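Local coordinates for phosphoribosylaminoimidazole carboxylase (Bombyx mori, PDB 4JA0), which probably catalyses two steps of de novo purine biosynthesis, AIR carboxylation and SAICAR synthesis, as a single bifunctional chain, at residues 106-111 against 118-123; 267-272 against 292-297; 324-329 against 342-347. One frame throughout, in Å; residues are numbered along the deposited sequence.

How the interactions relate
Interaction 1 comes first along the chain, in the SAICAR synthetase part. It closes a short loop that carries helix 110-114 and leads into strand 123-132. The other two belong to the AIR carboxylase part and share one parallel sheet. Interaction 2 closes the longer excursion through helix 279-291, pairing strand 267-273 with strand 296-300; interaction 3 closes the next but one, from strand 323-329 through helix 336-343 to the start of strand 348-350. The three follow in series, none nested or crossed. Interactions 2 and 3 touch where strands 267-273 and 323-329 run side by side, whereas about 25 Å separates the nearest atoms of interactions 1 and 2.

Interaction 1 of 3, residues 106-111 against 118-123; sequences LATGSF and VPEGFR. With SO4 (sulfate ion), chain J.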
loop_
_atom_site.group_PDB
_atom_site.type_symbol
_atom_site.label_atom_id
_atom_site.label_comp_id
_atom_site.label_asym_id
_atom_site.label_seq_id
_atom_site.Cartn_x
_atom_site.Cartn_y
_atom_site.Cartn_z
ATOM N N LEU A 106 34.898 -37.738 -11.909
ATOM C CA LEU A 106 35.498 -38.669 -10.967
ATOM C C LEU A 106 36.992 -38.529 -11.033
ATOM O O LEU A 106 37.522 -38.038 -12.028
ATOM C CB LEU A 106 35.179 -40.104 -11.376
ATOM C CG LEU A 106 33.785 -40.669 -11.215
ATOM C CD1 LEU A 106 33.782 -42.067 -11.709
ATOM C CD2 LEU A 106 33.444 -40.670 -9.747
ATOM N N ALA A 107 37.683 -38.978 -9.990
ATOM C CA ALA A 107 39.141 -39.066 -10.042
ATOM C C ALA A 107 39.577 -40.392 -10.689
ATOM O O ALA A 107 39.274 -41.490 -10.189
ATOM C CB ALA A 107 39.737 -38.925 -8.652
ATOM N N THR A 108 40.272 -40.287 -11.818
ATOM C CA THR A 108 40.841 -41.463 -12.456
ATOM C C THR A 108 41.918 -41.003 -13.417
ATOM O O THR A 108 42.094 -39.799 -13.610
ATOM C CB THR A 108 39.786 -42.265 -13.239
ATOM O OG1 THR A 108 40.280 -43.584 -13.508
ATOM C CG2 THR A 108 39.458 -41.557 -14.549
ATOM N N GLY A 109 42.631 -41.956 -14.015
ATOM C CA GLY A 109 43.642 -41.640 -15.009
ATOM C C GLY A 109 44.891 -40.982 -14.460
ATOM O O GLY A 109 45.366 -41.287 -13.356
ATOM N N SER A 110 45.427 -40.052 -15.236
ATOM C CA SER A 110 46.655 -39.388 -14.851
ATOM C C SER A 110 46.469 -38.473 -13.638
ATOM O O SER A 110 47.454 -38.108 -12.986
ATOM C CB SER A 110 47.204 -38.576 -16.031
ATOM O OG SER A 110 46.713 -37.237 -16.002
ATOM N N PHE A 111 45.219 -38.123 -13.323
ATOM C CA PHE A 111 44.925 -37.226 -12.191
ATOM C C PHE A 111 45.372 -37.846 -10.876
ATOM O O PHE A 111 45.844 -37.138 -9.980
ATOM C CB PHE A 111 43.431 -36.892 -12.126
ATOM C CG PHE A 111 43.069 -35.895 -11.055
ATOM C CD1 PHE A 111 42.884 -34.553 -11.375
ATOM C CD2 PHE A 111 42.892 -36.294 -9.733
ATOM C CE1 PHE A 111 42.533 -33.631 -10.398
ATOM C CE2 PHE A 111 42.550 -35.371 -8.745
ATOM C CZ PHE A 111 42.373 -34.041 -9.079
ATOM N N VAL A 118 44.331 -39.063 -3.134
ATOM C CA VAL A 118 42.971 -38.993 -3.641
ATOM C C VAL A 118 42.635 -40.306 -4.332
ATOM O O VAL A 118 43.287 -40.666 -5.315
ATOM C CB VAL A 118 42.856 -37.881 -4.691
ATOM C CG1 VAL A 118 41.433 -37.807 -5.261
ATOM C CG2 VAL A 118 43.309 -36.557 -4.096
ATOM N N PRO A 119 41.634 -41.038 -3.821
ATOM C CA PRO A 119 41.301 -42.363 -4.369
ATOM C C PRO A 119 40.508 -42.312 -5.666
ATOM O O PRO A 119 39.782 -41.342 -5.926
ATOM C CB PRO A 119 40.451 -42.990 -3.264
ATOM C CG PRO A 119 39.811 -41.839 -2.592
ATOM C CD PRO A 119 40.815 -40.709 -2.640
ATOM N N GLU A 120 40.671 -43.347 -6.486
ATOM C CA GLU A 120 39.921 -43.465 -7.729
ATOM C C GLU A 120 38.438 -43.456 -7.400
ATOM O O GLU A 120 38.006 -44.122 -6.457
ATOM C CB GLU A 120 40.284 -44.744 -8.487
ATOM C CG GLU A 120 39.639 -44.814 -9.882
ATOM C CD GLU A 120 40.072 -46.026 -10.703
ATOM O OE1 GLU A 120 40.680 -45.822 -11.778
ATOM O OE2 GLU A 120 39.801 -47.174 -10.274
ATOM N N GLY A 121 37.672 -42.661 -8.144
ATOM C CA GLY A 121 36.234 -42.577 -7.957
ATOM C C GLY A 121 35.796 -41.397 -7.108
ATOM O O GLY A 121 34.594 -41.179 -6.952
ATOM N N PHE A 122 36.757 -40.626 -6.583
ATOM C CA PHE A 122 36.455 -39.402 -5.836
ATOM C C PHE A 122 35.719 -38.415 -6.714
ATOM O O PHE A 122 36.225 -38.031 -7.776
ATOM C CB PHE A 122 37.726 -38.750 -5.310
ATOM C CG PHE A 122 37.496 -37.431 -4.621
ATOM C CD1 PHE A 122 37.356 -37.366 -3.240
ATOM C CD2 PHE A 122 37.429 -36.251 -5.347
ATOM C CE1 PHE A 122 37.152 -36.145 -2.589
ATOM C CE2 PHE A 122 37.219 -35.030 -4.706
ATOM C CZ PHE A 122 37.094 -34.982 -3.324
ATOM N N ARG A 123 34.551 -37.967 -6.246
ATOM C CA ARG A 123 33.625 -37.215 -7.098
ATOM C C ARG A 123 33.846 -35.699 -7.064
ATOM O O ARG A 123 33.992 -35.086 -6.009
ATOM C CB ARG A 123 32.175 -37.574 -6.751
ATOM C CG ARG A 123 31.848 -39.039 -7.015
ATOM C CD ARG A 123 30.367 -39.315 -6.999
ATOM N NE ARG A 123 29.741 -38.823 -8.223
ATOM C CZ ARG A 123 29.672 -39.504 -9.362
ATOM N NH1 ARG A 123 30.176 -40.728 -9.440
ATOM N NH2 ARG A 123 29.084 -38.965 -10.419
HETATM S S SO4 J . 44.214 -38.252 -17.962
HETATM O O1 SO4 J . 44.959 -39.371 -18.534
HETATM O O2 SO4 J . 44.050 -38.545 -16.545
HETATM O O3 SO4 J . 44.960 -37.004 -18.146
HETATM O O4 SO4 J . 42.892 -38.116 -18.581
#
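A type II beta turn, P119 to F122, docks on the backbone around A107 and closes the small helical loop of the SAICAR synthetase part. G121 N donates to A107 O over 2.8 Å, with an N-H...O angle of 162°, meeting a lone pair in the carbonyl plane. The return bond, from A107 N to F122 O, is strongly bent and weak. Glycine suits G121's place because its positive phi would push a beta carbon against the carbonyl oxygen of E120. Alanine suits A107's place: its CB fits between V118 CG1, 4.0 Å away, and F122 CB, 3.9 Å away, while L112 and F124 lie close by.

E120 runs alongside T108, both side chains pointing the same way. With CG anti to the backbone N (chi1 -173°) and the chain extended beyond it, the carboxylate reaches T108, whose OG1 donates to E120 OE1 over 2.9 Å. The hydroxyl arrives on the anti side, 26° out of the carboxylate plane, and K224 forms a salt bridge to the same oxygen. Replacing E120 with an alanine would probably leave K224 without this countercharge and the T108 hydroxyl without this acceptor. L106 lies beside R123, CD2 to NH1 3.3 Å, while R123 NE pairs with D319 of a neighbouring subunit.

At the start of helix 110-114, S110 OG donates to O3 of a sulfate ion, 2.8 Å away, which R104 also binds. The sulfate probably came from the crystallisation liquor, yet S110 and R104, at the end of strand 100-104, are consistent with an oxyanion site. In the turn, one acceptor oxygen of E120 serves both a hydroxyl and an ammonium group, a pairing likely to stabilise the ionised carboxylate.

Interaction 2 of 3, residues 267-272 against 292-297; sequences HKVVVF and LGLDVD
V269 and V296 are partners in a parallel pairing, and V270 faces D297 one step on. Three backbone hydrogen bonds join the strands: V269 N to D295 O at 2.8 Å, D297 N to V269 O at 2.9 Å, and V271 N to D297 O at 2.8 Å.

K268 can be followed outward. Its CB leaves the strand with CG anti to the backbone N (chi1 180°), and two successive bends, at chi2 and chi3, then fold the chain back across the neighbouring strand. CG passes 4.1 Å from D295 O and CD comes closer to the same oxygen. CE lies 3.8 Å from D297 OD2, and NZ ends 3.7 Å from that oxygen in a long salt bridge. Lysine suits this place, as its methylenes can lie over a backbone while the amine reaches a carboxylate; D297 OD2 also bonds to the Y317 hydroxyl, its stronger partner.

On the face that carries V269, V271 and V296, V269 CG2 meets L294 CD1 at 3.9 Å, and V271 CG2 meets V296 CG1 at 4.2 Å. These branched side chains pack toward helices 279-291 and 380-391. G293, with positive phi, ends helix 279-291 in a Schellman motif and turns the chain into strand 296-300. Strand, helix and strand make the first beta-alpha-beta crossover of a flavodoxin-like sheet, strand order 2-1-3-4-5, as in the PurE family.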
loop_
_atom_site.group_PDB
_atom_site.type_symbol
_atom_site.label_atom_id
_atom_site.label_comp_id
_atom_site.label_asym_id
_atom_site.label_seq_id
_atom_site.Cartn_x
_atom_site.Cartn_y
_atom_site.Cartn_z
ATOM N N HIS A 267 5.758 -33.654 -24.793
ATOM C CA HIS A 267 5.262 -32.740 -23.773
ATOM C C HIS A 267 4.459 -31.633 -24.394
ATOM O O HIS A 267 4.551 -31.363 -25.588
ATOM C CB HIS A 267 6.407 -32.165 -22.937
ATOM C CG HIS A 267 7.540 -31.632 -23.759
ATOM N ND1 HIS A 267 7.426 -30.512 -24.557
ATOM C CD2 HIS A 267 8.802 -32.100 -23.933
ATOM C CE1 HIS A 267 8.577 -30.304 -25.174
ATOM N NE2 HIS A 267 9.428 -31.251 -24.811
ATOM N N LYS A 268 3.613 -31.039 -23.576
ATOM C CA LYS A 268 2.824 -29.915 -24.020
ATOM C C LYS A 268 2.762 -28.903 -22.890
ATOM O O LYS A 268 2.543 -29.262 -21.726
ATOM C CB LYS A 268 1.415 -30.371 -24.443
ATOM C CG LYS A 268 0.513 -29.249 -24.916
ATOM C CD LYS A 268 0.888 -28.782 -26.315
ATOM C CE LYS A 268 0.608 -29.879 -27.341
ATOM N NZ LYS A 268 0.819 -29.420 -28.754
ATOM N N VAL A 269 2.993 -27.648 -23.257
ATOM C CA VAL A 269 2.759 -26.497 -22.403
ATOM C C VAL A 269 1.499 -25.842 -22.946
ATOM O O VAL A 269 1.426 -25.495 -24.134
ATOM C CB VAL A 269 3.947 -25.498 -22.445
ATOM C CG1 VAL A 269 3.560 -24.176 -21.862
ATOM C CG2 VAL A 269 5.132 -26.058 -21.719
ATOM N N VAL A 270 0.477 -25.739 -22.108
ATOM C CA VAL A 270 -0.765 -25.099 -22.528
ATOM C C VAL A 270 -0.949 -23.782 -21.779
ATOM O O VAL A 270 -0.928 -23.757 -20.541
ATOM C CB VAL A 270 -1.986 -26.013 -22.296
ATOM C CG1 VAL A 270 -3.223 -25.392 -22.902
ATOM C CG2 VAL A 270 -1.737 -27.375 -22.905
ATOM N N VAL A 271 -1.121 -22.690 -22.519
ATOM C CA VAL A 271 -1.413 -21.409 -21.898
ATOM C C VAL A 271 -2.899 -21.090 -22.022
ATOM O O VAL A 271 -3.397 -20.898 -23.124
ATOM C CB VAL A 271 -0.601 -20.284 -22.544
ATOM C CG1 VAL A 271 -0.768 -19.008 -21.749
ATOM C CG2 VAL A 271 0.868 -20.659 -22.596
ATOM N N PHE A 272 -3.616 -21.027 -20.904
ATOM C CA PHE A 272 -5.014 -20.590 -20.940
ATOM C C PHE A 272 -5.073 -19.099 -20.659
ATOM O O PHE A 272 -4.616 -18.658 -19.596
ATOM C CB PHE A 272 -5.849 -21.284 -19.859
ATOM C CG PHE A 272 -6.182 -22.714 -20.151
ATOM C CD1 PHE A 272 -5.984 -23.257 -21.407
ATOM C CD2 PHE A 272 -6.722 -23.515 -19.159
ATOM C CE1 PHE A 272 -6.306 -24.587 -21.658
ATOM C CE2 PHE A 272 -7.036 -24.838 -19.402
ATOM C CZ PHE A 272 -6.829 -25.374 -20.651
ATOM N N LEU A 292 13.105 -22.293 -26.378
ATOM C CA LEU A 292 13.703 -23.238 -25.448
ATOM C C LEU A 292 13.380 -24.661 -25.890
ATOM O O LEU A 292 13.834 -25.620 -25.272
ATOM C CB LEU A 292 13.196 -23.002 -24.031
ATOM C CG LEU A 292 13.707 -21.720 -23.401
ATOM C CD1 LEU A 292 12.838 -21.331 -22.218
ATOM C CD2 LEU A 292 15.151 -21.926 -22.969
ATOM N N GLY A 293 12.575 -24.787 -26.944
ATOM C CA GLY A 293 12.265 -26.086 -27.511
ATOM C C GLY A 293 10.979 -26.724 -27.018
ATOM O O GLY A 293 10.868 -27.941 -27.011
ATOM N N LEU A 294 10.028 -25.920 -26.566
ATOM C CA LEU A 294 8.774 -26.456 -26.039
ATOM C C LEU A 294 7.637 -26.454 -27.071
ATOM O O LEU A 294 7.637 -25.645 -28.004
ATOM C CB LEU A 294 8.357 -25.681 -24.784
ATOM C CG LEU A 294 9.347 -25.685 -23.617
ATOM C CD1 LEU A 294 8.803 -24.855 -22.466
ATOM C CD2 LEU A 294 9.624 -27.106 -23.140
ATOM N N ASP A 295 6.681 -27.369 -26.902
ATOM C CA ASP A 295 5.482 -27.379 -27.725
ATOM C C ASP A 295 4.380 -26.681 -26.959
ATOM O O ASP A 295 3.937 -27.148 -25.898
ATOM C CB ASP A 295 5.039 -28.802 -28.049
ATOM C CG ASP A 295 6.157 -29.631 -28.565
ATOM O OD1 ASP A 295 7.162 -29.037 -29.005
ATOM O OD2 ASP A 295 6.036 -30.872 -28.518
ATOM N N VAL A 296 3.918 -25.579 -27.526
ATOM C CA VAL A 296 3.041 -24.674 -26.836
ATOM C C VAL A 296 1.724 -24.524 -27.564
ATOM O O VAL A 296 1.704 -24.231 -28.758
ATOM C CB VAL A 296 3.699 -23.301 -26.746
ATOM C CG1 VAL A 296 2.884 -22.355 -25.842
ATOM C CG2 VAL A 296 5.090 -23.471 -26.256
ATOM N N ASP A 297 0.631 -24.664 -26.816
ATOM C CA ASP A 297 -0.703 -24.351 -27.310
ATOM C C ASP A 297 -1.243 -23.137 -26.575
ATOM O O ASP A 297 -1.148 -23.046 -25.346
ATOM C CB ASP A 297 -1.669 -25.512 -27.092
ATOM C CG ASP A 297 -1.762 -26.413 -28.278
ATOM O OD1 ASP A 297 -1.337 -25.984 -29.374
ATOM O OD2 ASP A 297 -2.308 -27.529 -28.117
#

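Interaction 3 of 3, residues 324-329 against 342-347; sequences LVFIAV and GNTSYP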
loop_
_atom_site.group_PDB
_atom_site.type_symbol
_atom_site.label_atom_id
_atom_site.label_comp_id
_atom_site.label_asym_id
_atom_site.label_seq_id
_atom_site.Cartn_x
_atom_site.Cartn_y
_atom_site.Cartn_z
ATOM N N LEU A 324 2.922 -32.452 -18.993
ATOM C CA LEU A 324 1.937 -31.426 -19.205
ATOM C C LEU A 324 2.109 -30.293 -18.220
ATOM O O LEU A 324 2.124 -30.508 -17.008
ATOM C CB LEU A 324 0.547 -32.054 -19.075
ATOM C CG LEU A 324 -0.677 -31.189 -19.320
ATOM C CD1 LEU A 324 -0.609 -30.611 -20.716
ATOM C CD2 LEU A 324 -1.924 -32.032 -19.136
ATOM N N VAL A 325 2.238 -29.080 -18.743
ATOM C CA VAL A 325 2.298 -27.877 -17.918
ATOM C C VAL A 325 1.275 -26.856 -18.380
ATOM O O VAL A 325 1.228 -26.526 -19.570
ATOM C CB VAL A 325 3.677 -27.239 -17.969
ATOM C CG1 VAL A 325 3.643 -25.915 -17.254
ATOM C CG2 VAL A 325 4.683 -28.141 -17.315
ATOM N N PHE A 326 0.463 -26.358 -17.446
ATOM C CA PHE A 326 -0.497 -25.282 -17.725
ATOM C C PHE A 326 -0.010 -23.917 -17.269
ATOM O O PHE A 326 0.437 -23.754 -16.128
ATOM C CB PHE A 326 -1.828 -25.550 -17.044
ATOM C CG PHE A 326 -2.523 -26.757 -17.543
ATOM C CD1 PHE A 326 -2.913 -26.840 -18.872
ATOM C CD2 PHE A 326 -2.823 -27.801 -16.684
ATOM C CE1 PHE A 326 -3.572 -27.965 -19.347
ATOM C CE2 PHE A 326 -3.493 -28.928 -17.147
ATOM C CZ PHE A 326 -3.865 -29.013 -18.479
ATOM N N ILE A 327 -0.123 -22.935 -18.155
ATOM C CA ILE A 327 0.147 -21.550 -17.786
ATOM C C ILE A 327 -1.145 -20.758 -17.810
ATOM O O ILE A 327 -1.856 -20.765 -18.824
ATOM C CB ILE A 327 1.200 -20.911 -18.711
ATOM C CG1 ILE A 327 2.556 -21.610 -18.482
ATOM C CG2 ILE A 327 1.288 -19.387 -18.479
ATOM C CD1 ILE A 327 3.622 -21.223 -19.470
ATOM N N ALA A 328 -1.458 -20.122 -16.674
ATOM C CA ALA A 328 -2.698 -19.347 -16.533
ATOM C C ALA A 328 -2.473 -17.852 -16.625
ATOM O O ALA A 328 -1.831 -17.248 -15.747
ATOM C CB ALA A 328 -3.409 -19.693 -15.224
ATOM N N VAL A 329 -3.056 -17.267 -17.670
ATOM C CA VAL A 329 -2.977 -15.831 -17.928
ATOM C C VAL A 329 -4.343 -15.147 -17.788
ATOM O O VAL A 329 -5.194 -15.232 -18.672
ATOM C CB VAL A 329 -2.410 -15.562 -19.334
ATOM C CG1 VAL A 329 -2.336 -14.065 -19.613
ATOM C CG2 VAL A 329 -1.048 -16.192 -19.480
ATOM N N GLY A 342 -7.098 -26.393 -8.726
ATOM C CA GLY A 342 -7.998 -27.198 -7.911
ATOM C C GLY A 342 -8.551 -28.448 -8.604
ATOM O O GLY A 342 -9.058 -29.362 -7.955
ATOM N N ASN A 343 -8.454 -28.487 -9.927
ATOM C CA ASN A 343 -9.047 -29.578 -10.682
ATOM C C ASN A 343 -8.040 -30.438 -11.451
ATOM O O ASN A 343 -8.410 -31.447 -12.052
ATOM C CB ASN A 343 -10.135 -29.036 -11.609
ATOM C CG ASN A 343 -11.354 -28.534 -10.844
ATOM O OD1 ASN A 343 -12.236 -29.302 -10.481
ATOM N ND2 ASN A 343 -11.398 -27.243 -10.594
ATOM N N THR A 344 -6.763 -30.066 -11.414
ATOM C CA THR A 344 -5.755 -30.895 -12.070
ATOM C C THR A 344 -4.589 -31.197 -11.162
ATOM O O THR A 344 -4.405 -30.580 -10.113
ATOM C CB THR A 344 -5.227 -30.271 -13.398
ATOM O OG1 THR A 344 -4.660 -31.288 -14.223
ATOM C CG2 THR A 344 -4.194 -29.223 -13.134
ATOM N N SER A 345 -3.771 -32.138 -11.592
ATOM C CA SER A 345 -2.674 -32.595 -10.777
ATOM C C SER A 345 -1.386 -32.160 -11.445
ATOM O O SER A 345 -0.307 -32.222 -10.848
ATOM C CB SER A 345 -2.732 -34.116 -10.681
ATOM O OG SER A 345 -1.619 -34.617 -9.973
ATOM N N TYR A 346 -1.512 -31.666 -12.671
ATOM C CA TYR A 346 -0.360 -31.135 -13.381
ATOM C C TYR A 346 -0.047 -29.723 -12.863
ATOM O O TYR A 346 -0.950 -28.982 -12.446
ATOM C CB TYR A 346 -0.629 -31.138 -14.901
ATOM C CG TYR A 346 -0.898 -32.529 -15.415
ATOM C CD1 TYR A 346 0.150 -33.370 -15.799
ATOM C CD2 TYR A 346 -2.201 -33.019 -15.485
ATOM C CE1 TYR A 346 -0.094 -34.655 -16.237
ATOM C CE2 TYR A 346 -2.456 -34.295 -15.927
ATOM C CZ TYR A 346 -1.398 -35.108 -16.301
ATOM O OH TYR A 346 -1.663 -36.376 -16.736
ATOM N N PRO A 347 1.238 -29.361 -12.868
ATOM C CA PRO A 347 1.683 -28.043 -12.412
ATOM C C PRO A 347 0.982 -26.906 -13.145
ATOM O O PRO A 347 0.835 -26.946 -14.371
ATOM C CB PRO A 347 3.181 -28.050 -12.735
ATOM C CG PRO A 347 3.374 -29.205 -13.705
ATOM C CD PRO A 347 2.360 -30.201 -13.319
#
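L324 lays its CD2 methyl over one face of the Y346 ring, 3.8 Å from the centroid and 12° off the ring normal, a well-centred CH-pi contact. The leucine's CG is anti to the backbone N (chi1 -177°), and chi2 of 58° leaves CD2 fully extended, which carries that methyl out over the ring. Nearer the backbone, L324 CB meets the ring's rim at Y346 CD1, 3.6 Å away, and the two side chains cross at about a right angle. The Y346 hydroxyl goes on to K181 of a neighbouring subunit, and its ring meets W399 of that subunit, a use of tyrosine's flat face and polar end together.

The contact belongs to the beta-alpha-beta unit of strand 323-329, helix 336-343 and strand 348-350, inside the parallel sheet of the AIR carboxylase part. F326 N donates to P347 O over 3.2 Å in a nearly straight bond, and F326 also bonds to I349, so the strands begin to pair where the chain returns from the helix. Proline has no N-H to donate, but its carbonyl accepts from F326 N.

The P347 ring, meanwhile, turns CG toward V325 CG2, 4.0 Å away, crossing that side chain at about a right angle. F326 stands on the other side of the strand from V325: its CE2 edge lies 3.9 Å from T344 OG1, which sits near the plane of the ring, and 4.3 Å from Y346 CB. V270 and Y317 also pack against F326.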